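Local coordinates for DNA-entry nuclease (Competence-specific nuclease) (Streptococcus agalactiae ILRI112, PDB 4QGO), which probably cleaves DNA without marked sequence preference as a virulence-associated nuclease of the beta-beta-alpha, His-Me finger class, at residues 95-100 against 104-109; 137-142 against 211-216; 89-94 against 108-113; 175-180 against 185-190. The protein carries 1 engineered substitution. All coordinates share one frame; numbering follows the deposited sequence.

How the interactions relate
Interactions 1, 2 and 3 cluster round the two-stranded antiparallel sheet 108-112/135-139 and the helix 140-144 that follows, the beta-beta-alpha unit expected to carry the active site of such nucleases. Along the chain interactions 1 and 3 come first, ending on the same strand, where they share Val108 and Asp109; their centres are about 11 Å apart. Interaction 2 lies about 8 Å from interaction 1, centre to centre, joined to it by a probable hydrogen bond from Tyr213 OH to Ala107 O. Interaction 4, a hairpin of the seven-stranded sheet, is nested in the loop closed by interaction 2. Its Pro176 packs on Leu113, and its Met189 on Gln138 of strand 135-139, so the small unit lies against the large sheet.

Interaction 1: residues 95-100 against 104-109; sequences WHQVAT and YGHAVD. With SO4 (sulfate ion), chain D.
Trp95 and Gln97 both swing CG away to the far side from the backbone N (chi1 -175° and -171°), and this brings their ends to Val108; a bend at chi2 then lays the Gln97 amide along the backbone of 107-108. The case illustrates how a side-chain amide can stand in for a strand's peptide group. Gln97 NE2 donates to Val108 O (2.9 Å) within its own amide plane. Gln97 OE1 receives Val108 N (3.0 Å) on an in-plane lone pair, the bond fairly straight at 160°. Ala107 N comes to the same OE1 (3.0 Å) from above the carbonyl plane, and Val98 N also donates to it. Three N-H groups therefore grip one oxygen, which, with the NE2 bond, fixes the amide's rotation. Beside it, Val108 CG2 sits over the indole of Trp95, 3.6 Å from the centroid of the six-membered ring, in a CH-pi contact, while the Asp109 backbone meets the ring's edge. Farther along, Ala99 and His106 form a single backbone bridge. Thr100 N donates to Gly105 O (3.1 Å), a water spans the carbonyls of both residues, and Thr100 CG2 rests on Ala107 CA (3.6 Å). His106 NE2 binds the syn lone pair of Asp109 OD1 at 2.6 Å, and Tyr104 OH donates to sulfate O1. Around this turn, Val98, Ala107 and Val108 lean on Ile222 of strand 222-224, Tyr104 and His106 pack against helix 140-144, and Asp109 pairs through its backbone with Gln138 on strand 135-139.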
loop_
_atom_site.group_PDB
_atom_site.type_symbol
_atom_site.label_atom_id
_atom_site.label_comp_id
_atom_site.label_asym_id
_atom_site.label_seq_id
_atom_site.Cartn_x
_atom_site.Cartn_y
_atom_site.Cartn_z
ATOM N N TRP A 95 -14.910 3.235 5.390
ATOM C CA TRP A 95 -15.483 2.136 4.607
ATOM C C TRP A 95 -16.923 2.399 4.207
ATOM O O TRP A 95 -17.811 2.532 5.064
ATOM C CB TRP A 95 -15.425 0.835 5.392
ATOM C CG TRP A 95 -15.891 -0.381 4.622
ATOM C CD1 TRP A 95 -17.161 -0.896 4.572
ATOM C CD2 TRP A 95 -15.075 -1.244 3.818
ATOM N NE1 TRP A 95 -17.180 -2.021 3.771
ATOM C CE2 TRP A 95 -15.911 -2.258 3.305
ATOM C CE3 TRP A 95 -13.713 -1.257 3.482
ATOM C CZ2 TRP A 95 -15.431 -3.275 2.477
ATOM C CZ3 TRP A 95 -13.235 -2.270 2.659
ATOM C CH2 TRP A 95 -14.090 -3.262 2.164
ATOM N N HIS A 96 -17.150 2.459 2.901
ATOM C CA HIS A 96 -18.499 2.601 2.358
ATOM C C HIS A 96 -18.575 1.859 1.044
ATOM O O HIS A 96 -18.292 2.407 -0.017
ATOM C CB HIS A 96 -18.849 4.077 2.169
ATOM C CG HIS A 96 -18.937 4.829 3.459
ATOM N ND1 HIS A 96 -19.983 4.660 4.342
ATOM C CD2 HIS A 96 -18.097 5.719 4.034
ATOM C CE1 HIS A 96 -19.791 5.431 5.397
ATOM N NE2 HIS A 96 -18.652 6.081 5.238
ATOM N N GLN A 97 -18.937 0.589 1.129
ATOM C CA GLN A 97 -18.963 -0.261 -0.046
ATOM C C GLN A 97 -20.038 0.166 -1.046
ATOM O O GLN A 97 -21.122 0.621 -0.662
ATOM C CB GLN A 97 -19.196 -1.707 0.378
ATOM C CG GLN A 97 -19.042 -2.734 -0.738
ATOM C CD GLN A 97 -17.637 -2.756 -1.319
ATOM O OE1 GLN A 97 -17.295 -1.934 -2.167
ATOM N NE2 GLN A 97 -16.819 -3.695 -0.852
ATOM N N VAL A 98 -19.721 -0.006 -2.328
ATOM C CA VAL A 98 -20.616 0.316 -3.444
ATOM C C VAL A 98 -20.452 -0.778 -4.503
ATOM O O VAL A 98 -19.328 -1.208 -4.763
ATOM C CB VAL A 98 -20.236 1.687 -4.088
ATOM C CG1 VAL A 98 -21.071 1.956 -5.334
ATOM C CG2 VAL A 98 -20.374 2.830 -3.086
ATOM N N ALA A 99 -21.552 -1.239 -5.107
ATOM C CA ALA A 99 -21.461 -2.117 -6.264
ATOM C C ALA A 99 -21.133 -1.234 -7.465
ATOM O O ALA A 99 -21.840 -0.270 -7.730
ATOM C CB ALA A 99 -22.799 -2.828 -6.469
ATOM N N THR A 100 -20.054 -1.548 -8.177
ATOM C CA THR A 100 -19.584 -0.700 -9.273
ATOM C C THR A 100 -20.152 -1.138 -10.622
ATOM O O THR A 100 -20.828 -2.168 -10.721
ATOM C CB THR A 100 -18.061 -0.773 -9.393
ATOM O OG1 THR A 100 -17.689 -2.138 -9.604
ATOM C CG2 THR A 100 -17.394 -0.267 -8.117
ATOM N N TYR A 104 -14.627 -5.325 -11.507
ATOM C CA TYR A 104 -14.389 -5.700 -10.110
ATOM C C TYR A 104 -15.674 -6.025 -9.362
ATOM O O TYR A 104 -15.668 -6.804 -8.407
ATOM C CB TYR A 104 -13.618 -4.605 -9.360
ATOM C CG TYR A 104 -12.240 -4.365 -9.934
ATOM C CD1 TYR A 104 -11.187 -5.235 -9.652
ATOM C CD2 TYR A 104 -11.988 -3.270 -10.753
ATOM C CE1 TYR A 104 -9.930 -5.018 -10.178
ATOM C CE2 TYR A 104 -10.733 -3.051 -11.289
ATOM C CZ TYR A 104 -9.711 -3.923 -10.995
ATOM O OH TYR A 104 -8.461 -3.699 -11.528
ATOM N N GLY A 105 -16.773 -5.404 -9.778
ATOM C CA GLY A 105 -18.064 -5.667 -9.170
ATOM C C GLY A 105 -18.319 -4.881 -7.899
ATOM O O GLY A 105 -19.452 -4.511 -7.612
ATOM N N HIS A 106 -17.267 -4.645 -7.117
ATOM C CA HIS A 106 -17.386 -3.870 -5.884
ATOM C C HIS A 106 -16.285 -2.820 -5.872
ATOM O O HIS A 106 -15.304 -2.936 -6.605
ATOM C CB HIS A 106 -17.272 -4.763 -4.659
ATOM C CG HIS A 106 -15.967 -5.482 -4.567
ATOM N ND1 HIS A 106 -15.739 -6.693 -5.182
ATOM C CD2 HIS A 106 -14.810 -5.151 -3.946
ATOM C CE1 HIS A 106 -14.500 -7.080 -4.938
ATOM N NE2 HIS A 106 -13.915 -6.161 -4.191
ATOM N N ALA A 107 -16.445 -1.803 -5.034
ATOM C CA ALA A 107 -15.563 -0.636 -5.080
ATOM C C ALA A 107 -14.303 -0.779 -4.232
ATOM O O ALA A 107 -13.221 -0.390 -4.678
ATOM C CB ALA A 107 -16.312 0.607 -4.665
ATOM N N VAL A 108 -14.439 -1.332 -3.030
ATOM C CA VAL A 108 -13.330 -1.327 -2.067
ATOM C C VAL A 108 -13.050 -2.683 -1.429
ATOM O O VAL A 108 -13.940 -3.530 -1.330
ATOM C CB VAL A 108 -13.531 -0.278 -0.953
ATOM C CG1 VAL A 108 -13.482 1.131 -1.530
ATOM C CG2 VAL A 108 -14.840 -0.518 -0.188
ATOM N N ASP A 109 -11.791 -2.854 -1.020
ATOM C CA ASP A 109 -11.300 -4.047 -0.339
ATOM C C ASP A 109 -10.645 -3.611 0.960
ATOM O O ASP A 109 -10.178 -2.480 1.084
ATOM C CB ASP A 109 -10.200 -4.736 -1.161
ATOM C CG ASP A 109 -10.708 -5.370 -2.437
ATOM O OD1 ASP A 109 -11.915 -5.655 -2.539
ATOM O OD2 ASP A 109 -9.872 -5.623 -3.331
HETATM S S SO4 D . -7.218 -6.700 -12.629
HETATM O O1 SO4 D . -6.907 -5.812 -11.515
HETATM O O2 SO4 D . -6.108 -7.618 -12.870
HETATM O O3 SO4 D . -8.422 -7.465 -12.312
HETATM O O4 SO4 D . -7.480 -5.907 -13.830
HETATM O O HOH W 1 -21.488 -4.417 -9.455
#

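Interaction 2: residues 137-142 against 211-216; sequences TQTAHS and ASYTMD
Thr139 and Tyr213 make the closest approach here, and Thr139 can be followed atom by atom. Its CB lies 3.3 Å from Tyr213 OH. The CG2 methyl comes nearer still, 3.2 Å from Tyr213 OH, and approaches the ring carbon Tyr213 CZ at 4.1 Å, the two side chains meeting at a slant. The third atom, OG1, turns to other work: chi1 of 69° sets it between the backbone N and the carbonyl carbon, where it accepts from Ser142 N at 3.1 Å. This is a textbook N-cap, since Thr139 ends strand 135-139 just before helix 140-144 begins, so one residue closes the strand, caps the helix and carries the contact to strand 213-215. OG1 is also hydrogen-bonded to Thr209 O. A second, looser touch lies along the same two strands, where the methyl Met215 CE stands 4.4 Å from Thr137 CG2. The polar ends of these side chains are engaged elsewhere: Tyr213 OH with Ala107 O, and Thr137 OG1 with Leu93 O. No hydrogen bond crosses between 137-142 and 211-216. The join therefore rests on van der Waals contact, the carbons of Thr139 against the phenol oxygen and methyl against methyl between Met215 and Thr137, while the hydroxyls bound to third parties are likely to set where these groups lie.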
loop_
_atom_site.group_PDB
_atom_site.type_symbol
_atom_site.label_atom_id
_atom_site.label_comp_id
_atom_site.label_asym_id
_atom_site.label_seq_id
_atom_site.Cartn_x
_atom_site.Cartn_y
_atom_site.Cartn_z
ATOM N N THR A 137 -9.153 1.351 3.868
ATOM C CA THR A 137 -10.108 1.235 2.779
ATOM C C THR A 137 -9.355 1.474 1.484
ATOM O O THR A 137 -8.847 2.566 1.258
ATOM C CB THR A 137 -11.235 2.260 2.935
ATOM O OG1 THR A 137 -11.964 1.964 4.132
ATOM C CG2 THR A 137 -12.182 2.231 1.731
ATOM N N GLN A 138 -9.260 0.446 0.646
ATOM C CA GLN A 138 -8.452 0.530 -0.561
ATOM C C GLN A 138 -9.288 0.151 -1.773
ATOM O O GLN A 138 -10.078 -0.812 -1.728
ATOM C CB GLN A 138 -7.230 -0.389 -0.459
ATOM C CG GLN A 138 -6.213 -0.156 -1.582
ATOM C CD GLN A 138 -4.929 -0.926 -1.361
ATOM O OE1 GLN A 138 -4.943 -2.020 -0.787
ATOM N NE2 GLN A 138 -3.811 -0.364 -1.810
ATOM N N THR A 139 -9.126 0.895 -2.859
ATOM C CA THR A 139 -9.902 0.552 -4.050
ATOM C C THR A 139 -9.589 -0.885 -4.499
ATOM O O THR A 139 -8.459 -1.373 -4.338
ATOM C CB THR A 139 -9.694 1.530 -5.217
ATOM O OG1 THR A 139 -8.358 1.385 -5.734
ATOM C CG2 THR A 139 -9.944 2.963 -4.761
ATOM N N ALA A 140 -10.594 -1.565 -5.045
ATOM C CA ALA A 140 -10.387 -2.914 -5.543
ATOM C C ALA A 140 -9.277 -2.936 -6.583
ATOM O O ALA A 140 -8.434 -3.830 -6.563
ATOM C CB ALA A 140 -11.678 -3.473 -6.133
ATOM N N HIS A 141 -9.270 -1.952 -7.486
ATOM C CA HIS A 141 -8.228 -1.894 -8.496
ATOM C C HIS A 141 -6.833 -1.777 -7.897
ATOM O O HIS A 141 -5.921 -2.514 -8.275
ATOM C CB HIS A 141 -8.429 -0.716 -9.432
ATOM C CG HIS A 141 -7.247 -0.476 -10.308
ATOM N ND1 HIS A 141 -6.939 -1.289 -11.378
ATOM C CD2 HIS A 141 -6.257 0.443 -10.232
ATOM C CE1 HIS A 141 -5.826 -0.853 -11.947
ATOM N NE2 HIS A 141 -5.397 0.200 -11.274
ATOM N N SER A 142 -6.658 -0.828 -6.984
ATOM C CA SER A 142 -5.315 -0.582 -6.473
ATOM C C SER A 142 -4.844 -1.673 -5.506
ATOM O O SER A 142 -3.644 -1.909 -5.375
ATOM C CB SER A 142 -5.181 0.832 -5.892
ATOM O OG SER A 142 -5.842 0.964 -4.637
ATOM N N ALA A 211 -10.883 3.565 -11.991
ATOM C CA ALA A 211 -11.228 4.360 -13.176
ATOM C C ALA A 211 -12.715 4.707 -13.262
ATOM O O ALA A 211 -13.088 5.742 -13.811
ATOM C CB ALA A 211 -10.780 3.653 -14.440
ATOM N N SER A 212 -13.561 3.862 -12.686
ATOM C CA SER A 212 -15.004 3.984 -12.887
ATOM C C SER A 212 -15.715 4.820 -11.833
ATOM O O SER A 212 -16.928 4.938 -11.860
ATOM C CB SER A 212 -15.650 2.595 -12.927
ATOM O OG SER A 212 -15.721 2.040 -11.623
ATOM N N TYR A 213 -14.970 5.398 -10.897
ATOM C CA TYR A 213 -15.608 6.214 -9.879
ATOM C C TYR A 213 -14.666 7.226 -9.266
ATOM O O TYR A 213 -13.456 7.160 -9.477
ATOM C CB TYR A 213 -16.251 5.337 -8.793
ATOM C CG TYR A 213 -15.323 4.513 -7.896
ATOM C CD1 TYR A 213 -14.525 5.116 -6.913
ATOM C CD2 TYR A 213 -15.327 3.125 -7.968
ATOM C CE1 TYR A 213 -13.723 4.353 -6.080
ATOM C CE2 TYR A 213 -14.529 2.350 -7.125
ATOM C CZ TYR A 213 -13.739 2.974 -6.178
ATOM O OH TYR A 213 -12.959 2.221 -5.333
ATOM N N THR A 214 -15.224 8.152 -8.494
ATOM C CA THR A 214 -14.409 9.031 -7.674
ATOM C C THR A 214 -14.745 8.824 -6.205
ATOM O O THR A 214 -15.835 8.390 -5.855
ATOM C CB THR A 214 -14.571 10.519 -8.069
ATOM O OG1 THR A 214 -15.954 10.889 -8.000
ATOM C CG2 THR A 214 -14.044 10.745 -9.474
ATOM N N MET A 215 -13.780 9.119 -5.348
ATOM C CA MET A 215 -13.962 8.996 -3.911
ATOM C C MET A 215 -13.637 10.299 -3.198
ATOM O O MET A 215 -12.683 10.982 -3.554
ATOM C CB MET A 215 -13.066 7.891 -3.350
ATOM C CG MET A 215 -13.270 7.678 -1.851
ATOM S SD MET A 215 -12.124 6.499 -1.120
ATOM C CE MET A 215 -12.820 4.941 -1.644
ATOM N N ASP A 216 -14.439 10.637 -2.193
ATOM C CA ASP A 216 -14.121 11.720 -1.269
ATOM C C ASP A 216 -13.291 11.089 -0.158
ATOM O O ASP A 216 -13.811 10.300 0.635
ATOM C CB ASP A 216 -15.417 12.301 -0.695
ATOM C CG ASP A 216 -15.179 13.506 0.203
ATOM O OD1 ASP A 216 -14.025 13.734 0.619
ATOM O OD2 ASP A 216 -16.155 14.230 0.504
#

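Interaction 3: residues 89-94 against 108-113; sequences NWKPLG and VDKGAL. Engineered in segment 108-113: Ala112 (natural residue His).
Pro92 and Lys110 mark the nearest approach of the two backbones, and even there the CA atoms are 7.0 Å apart. Segment 89-94 is an irregular, largely extended loop, whereas 108-112 is a strand; no hydrogen bond links them directly, and side chains must bridge the gap. Lys110 does most of this. With CG opposite its carbonyl carbon (chi1 -70°) and the chain extended beyond, it passes Pro92 almost at a right angle, CG lying 4.2 Å from Pro92 CD. In the conformer described here, its CE then reaches Trp90 O at 3.5 Å and Lys91 CD at 3.8 Å. Lys91 is bent twice along its chain, which curls its amine back to the same place. Between the two ends sits one water, which accepts from Lys91 NZ (2.7 Å), Lys110 NZ (2.7 Å) and Asn89 N, and donates to Trp90 O (2.6 Å). The strand carries Asp109, Lys110 and Gly111 before the engineered Ala112, where the natural residue is His; this sequence is consistent with the DRGH-like motif of the family, which would put Lys110 on the same strand as the probable catalytic histidine position. The two amines stand only 4.5 Å apart, NZ to NZ, like charges that would be expected to repel. A shared water and a nearby peptide oxygen probably ease that cost, making this a solvent-mediated join between two lysines near the surface.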
loop_
_atom_site.group_PDB
_atom_site.type_symbol
_atom_site.label_atom_id
_atom_site.label_comp_id
_atom_site.label_asym_id
_atom_site.label_seq_id
_atom_site.Cartn_x
_atom_site.Cartn_y
_atom_site.Cartn_z
ATOM N N ASN A 89 -16.535 -8.703 10.529
ATOM C CA ASN A 89 -17.408 -7.602 10.928
ATOM C C ASN A 89 -16.694 -6.250 10.962
ATOM O O ASN A 89 -17.277 -5.220 10.617
ATOM C CB ASN A 89 -18.046 -7.889 12.289
ATOM N N TRP A 90 -15.432 -6.256 11.380
ATOM C CA TRP A 90 -14.667 -5.019 11.501
ATOM C C TRP A 90 -14.413 -4.415 10.122
ATOM O O TRP A 90 -14.126 -5.132 9.173
ATOM C CB TRP A 90 -13.338 -5.278 12.224
ATOM C CG TRP A 90 -12.519 -4.031 12.432
ATOM C CD1 TRP A 90 -12.573 -3.179 13.498
ATOM C CD2 TRP A 90 -11.528 -3.498 11.545
ATOM N NE1 TRP A 90 -11.684 -2.146 13.325
ATOM C CE2 TRP A 90 -11.029 -2.320 12.134
ATOM C CE3 TRP A 90 -11.022 -3.901 10.306
ATOM C CZ2 TRP A 90 -10.045 -1.542 11.530
ATOM C CZ3 TRP A 90 -10.039 -3.134 9.714
ATOM C CH2 TRP A 90 -9.564 -1.967 10.324
ATOM N N LYS A 91 -14.525 -3.095 10.028
ATOM C CA LYS A 91 -14.233 -2.400 8.777
ATOM C C LYS A 91 -13.273 -1.245 9.040
ATOM O O LYS A 91 -13.361 -0.585 10.070
ATOM C CB LYS A 91 -15.525 -1.863 8.156
ATOM C CG LYS A 91 -16.500 -2.940 7.688
ATOM C CD LYS A 91 -15.886 -3.829 6.606
ATOM C CE LYS A 91 -16.946 -4.690 5.913
ATOM N NZ LYS A 91 -17.649 -5.614 6.854
ATOM N N PRO A 92 -12.352 -0.989 8.098
ATOM C CA PRO A 92 -11.420 0.127 8.267
ATOM C C PRO A 92 -12.090 1.498 8.180
ATOM O O PRO A 92 -13.281 1.614 7.828
ATOM C CB PRO A 92 -10.414 -0.073 7.116
ATOM C CG PRO A 92 -11.195 -0.804 6.060
ATOM C CD PRO A 92 -12.153 -1.711 6.825
ATOM N N LEU A 93 -11.325 2.535 8.498
ATOM C CA LEU A 93 -11.820 3.901 8.474
ATOM C C LEU A 93 -12.275 4.285 7.071
ATOM O O LEU A 93 -11.594 3.970 6.085
ATOM C CB LEU A 93 -10.729 4.862 8.947
ATOM C CG LEU A 93 -10.238 4.647 10.376
ATOM C CD1 LEU A 93 -9.072 5.556 10.637
ATOM C CD2 LEU A 93 -11.370 4.924 11.368
ATOM N N GLY A 94 -13.422 4.960 6.972
ATOM C CA GLY A 94 -13.916 5.437 5.688
ATOM C C GLY A 94 -14.612 4.399 4.823
ATOM O O GLY A 94 -14.868 4.647 3.642
ATOM N N VAL A 108 -14.439 -1.332 -3.030
ATOM C CA VAL A 108 -13.330 -1.327 -2.067
ATOM C C VAL A 108 -13.050 -2.683 -1.429
ATOM O O VAL A 108 -13.940 -3.530 -1.330
ATOM C CB VAL A 108 -13.531 -0.278 -0.953
ATOM C CG1 VAL A 108 -13.482 1.131 -1.530
ATOM C CG2 VAL A 108 -14.840 -0.518 -0.188
ATOM N N ASP A 109 -11.791 -2.854 -1.020
ATOM C CA ASP A 109 -11.300 -4.047 -0.339
ATOM C C ASP A 109 -10.645 -3.611 0.960
ATOM O O ASP A 109 -10.178 -2.480 1.084
ATOM C CB ASP A 109 -10.200 -4.736 -1.161
ATOM C CG ASP A 109 -10.708 -5.370 -2.437
ATOM O OD1 ASP A 109 -11.915 -5.655 -2.539
ATOM O OD2 ASP A 109 -9.872 -5.623 -3.331
ATOM N N LYS A 110 -10.628 -4.512 1.932
ATOM C CA LYS A 110 -9.797 -4.325 3.104
ATOM C C LYS A 110 -8.371 -4.399 2.597
ATOM O O LYS A 110 -7.906 -5.451 2.157
ATOM C CB LYS A 110 -10.073 -5.414 4.135
ATOM C CG LYS A 110 -11.438 -5.274 4.796
ATOM C CD LYS A 110 -11.796 -6.503 5.627
ATOM C CE LYS A 110 -13.246 -6.446 6.086
ATOM N NZ LYS A 110 -13.763 -7.785 6.497
ATOM N N GLY A 111 -7.690 -3.262 2.615
ATOM C CA GLY A 111 -6.320 -3.227 2.120
ATOM C C GLY A 111 -5.258 -3.308 3.204
ATOM O O GLY A 111 -5.098 -2.375 3.987
ATOM N N ALA A 112 -4.522 -4.418 3.249
ATOM C CA ALA A 112 -3.421 -4.543 4.202
ATOM C C ALA A 112 -2.236 -3.676 3.810
ATOM O O ALA A 112 -1.879 -3.597 2.635
ATOM C CB ALA A 112 -2.968 -5.990 4.294
ATOM N N LEU A 113 -1.613 -3.037 4.795
ATOM C CA LEU A 113 -0.352 -2.340 4.543
ATOM C C LEU A 113 0.742 -3.376 4.322
ATOM O O LEU A 113 1.447 -3.351 3.305
ATOM C CB LEU A 113 0.022 -1.420 5.710
ATOM C CG LEU A 113 -0.636 -0.030 5.725
ATOM C CD1 LEU A 113 -2.151 -0.086 5.788
ATOM C CD2 LEU A 113 -0.101 0.778 6.916
HETATM O O HOH W 2 -15.747 -6.964 8.166
#

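Interaction 4: residues 175-180 against 185-190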
loop_
_atom_site.group_PDB
_atom_site.type_symbol
_atom_site.label_atom_id
_atom_site.label_comp_id
_atom_site.label_asym_id
_atom_site.label_seq_id
_atom_site.Cartn_x
_atom_site.Cartn_y
_atom_site.Cartn_z
ATOM N N THR A 175 3.517 3.196 3.633
ATOM C CA THR A 175 2.978 4.375 4.298
ATOM C C THR A 175 1.735 4.856 3.571
ATOM O O THR A 175 1.818 5.294 2.428
ATOM C CB THR A 175 4.000 5.517 4.312
ATOM O OG1 THR A 175 5.262 5.041 4.825
ATOM C CG2 THR A 175 3.512 6.673 5.185
ATOM N N PRO A 176 0.571 4.771 4.223
ATOM C CA PRO A 176 -0.618 5.416 3.647
ATOM C C PRO A 176 -0.396 6.923 3.573
ATOM O O PRO A 176 0.060 7.528 4.559
ATOM C CB PRO A 176 -1.725 5.093 4.658
ATOM C CG PRO A 176 -1.198 3.913 5.463
ATOM C CD PRO A 176 0.292 4.125 5.517
ATOM N N LEU A 177 -0.693 7.514 2.418
ATOM C CA LEU A 177 -0.555 8.966 2.239
ATOM C C LEU A 177 -1.927 9.627 2.354
ATOM O O LEU A 177 -2.857 9.265 1.618
ATOM C CB LEU A 177 0.095 9.290 0.891
ATOM C CG LEU A 177 1.446 8.631 0.610
ATOM C CD1 LEU A 177 1.990 9.115 -0.729
ATOM C CD2 LEU A 177 2.429 8.911 1.740
ATOM N N TYR A 178 -2.062 10.550 3.308
ATOM C CA TYR A 178 -3.308 11.291 3.536
ATOM C C TYR A 178 -3.134 12.736 3.074
ATOM O O TYR A 178 -2.043 13.298 3.188
ATOM C CB TYR A 178 -3.707 11.268 5.017
ATOM C CG TYR A 178 -3.907 9.868 5.581
ATOM C CD1 TYR A 178 -5.117 9.208 5.439
ATOM C CD2 TYR A 178 -2.878 9.211 6.246
ATOM C CE1 TYR A 178 -5.301 7.929 5.941
ATOM C CE2 TYR A 178 -3.057 7.939 6.764
ATOM C CZ TYR A 178 -4.267 7.300 6.604
ATOM O OH TYR A 178 -4.441 6.040 7.106
ATOM N N ARG A 179 -4.205 13.339 2.554
ATOM C CA ARG A 179 -4.135 14.710 2.034
ATOM C C ARG A 179 -3.925 15.718 3.145
ATOM O O ARG A 179 -3.401 16.812 2.916
ATOM C CB ARG A 179 -5.434 15.104 1.340
ATOM C CG ARG A 179 -5.759 14.348 0.062
ATOM C CD ARG A 179 -7.029 14.911 -0.573
ATOM N NE ARG A 179 -8.146 14.890 0.365
ATOM C CZ ARG A 179 -9.298 15.522 0.170
ATOM N NH1 ARG A 179 -9.489 16.236 -0.935
ATOM N NH2 ARG A 179 -10.259 15.447 1.080
ATOM N N ASN A 180 -4.377 15.346 4.333
ATOM C CA ASN A 180 -4.436 16.249 5.469
ATOM C C ASN A 180 -4.565 15.435 6.746
ATOM O O ASN A 180 -4.564 14.201 6.721
ATOM C CB ASN A 180 -5.625 17.200 5.313
ATOM C CG ASN A 180 -6.939 16.463 5.136
ATOM O OD1 ASN A 180 -7.268 15.559 5.908
ATOM N ND2 ASN A 180 -7.687 16.829 4.100
ATOM N N VAL A 185 -9.495 8.216 4.649
ATOM C CA VAL A 185 -8.979 7.271 3.657
ATOM C C VAL A 185 -7.742 7.871 2.997
ATOM O O VAL A 185 -7.739 9.038 2.619
ATOM C CB VAL A 185 -10.048 6.988 2.567
ATOM C CG1 VAL A 185 -9.526 6.001 1.525
ATOM C CG2 VAL A 185 -11.331 6.481 3.200
ATOM N N PRO A 186 -6.673 7.072 2.844
ATOM C CA PRO A 186 -5.476 7.591 2.177
ATOM C C PRO A 186 -5.723 7.749 0.680
ATOM O O PRO A 186 -6.469 6.960 0.106
ATOM C CB PRO A 186 -4.435 6.493 2.434
ATOM C CG PRO A 186 -5.230 5.244 2.555
ATOM C CD PRO A 186 -6.525 5.657 3.241
ATOM N N PHE A 187 -5.103 8.744 0.053
ATOM C CA PHE A 187 -5.270 8.911 -1.389
ATOM C C PHE A 187 -4.273 8.073 -2.184
ATOM O O PHE A 187 -4.405 7.940 -3.405
ATOM C CB PHE A 187 -5.192 10.396 -1.810
ATOM C CG PHE A 187 -3.807 10.991 -1.695
ATOM C CD1 PHE A 187 -2.916 10.936 -2.764
ATOM C CD2 PHE A 187 -3.396 11.601 -0.514
ATOM C CE1 PHE A 187 -1.627 11.468 -2.654
ATOM C CE2 PHE A 187 -2.124 12.139 -0.396
ATOM C CZ PHE A 187 -1.239 12.082 -1.469
ATOM N N ALA A 188 -3.268 7.520 -1.501
ATOM C CA ALA A 188 -2.287 6.667 -2.155
ATOM C C ALA A 188 -1.592 5.815 -1.126
ATOM O O ALA A 188 -1.631 6.110 0.066
ATOM C CB ALA A 188 -1.251 7.509 -2.905
ATOM N N MET A 189 -0.964 4.740 -1.592
ATOM C CA MET A 189 -0.145 3.905 -0.732
ATOM C C MET A 189 1.313 3.987 -1.176
ATOM O O MET A 189 1.645 3.640 -2.304
ATOM C CB MET A 189 -0.645 2.453 -0.746
ATOM C CG MET A 189 -2.058 2.283 -0.204
ATOM S SD MET A 189 -2.165 2.484 1.587
ATOM C CE MET A 189 -1.598 0.868 2.120
ATOM N N HIS A 190 2.184 4.450 -0.281
ATOM C CA HIS A 190 3.604 4.578 -0.586
ATOM C C HIS A 190 4.311 3.268 -0.244
ATOM O O HIS A 190 4.304 2.858 0.912
ATOM C CB HIS A 190 4.177 5.741 0.242
ATOM C CG HIS A 190 5.598 6.094 -0.071
ATOM N ND1 HIS A 190 6.309 6.990 0.702
ATOM C CD2 HIS A 190 6.433 5.703 -1.062
ATOM C CE1 HIS A 190 7.526 7.123 0.204
ATOM N NE2 HIS A 190 7.625 6.360 -0.870
HETATM O O HOH W 3 6.562 4.128 2.540
HETATM O O HOH W 4 -6.331 11.418 2.012
#
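Leu177 lies at the tight heart of this contact, faced by both Phe187 and Ala188. Leu177 N donates to Ala188 O (2.9 Å) in a nearly straight bond of 172°, and Leu177 O takes Phe187 N at 2.8 Å, the donor lying almost on the line of the carbonyl. Phe187 has CG between its backbone N and carbonyl carbon (chi1 70°), which turns the ring back over the partner strand: its CE2 meets Leu177 CB at 3.8 Å, off-centre from the face, while Arg179 N and Tyr178 C come to its edge. Leu177 CD2 continues the apolar run to His190 CB. On the sheet face of Pro176 and Met189, Pro176 CB packs on Met189 SD and on Pro186 CB (3.8 Å); beyond the strands, Pro186 CB sits over a face of the Tyr178 ring. Two residues opposite one make a classic beta bulge, set where the antiparallel hairpin of strands 170-177 and 188-195 in the seven-stranded sheet gives way to its turn. Helix 12-22 touches Leu177 and Phe187 here. The wetter parts lie at both ends. Toward the turn, a water accepts from Arg179 N (2.9 Å from its oxygen) and donates to Val185 O (2.8 Å), and the Arg179 guanidinium forms a salt bridge with Asp183. At the far end, Thr175 and His190 form a hydrogen-bonded pair, and another water bonds Thr175 OG1 (2.8 Å) while lying over a face of the His190 imidazole, whose NE2 is bonded to Asn203.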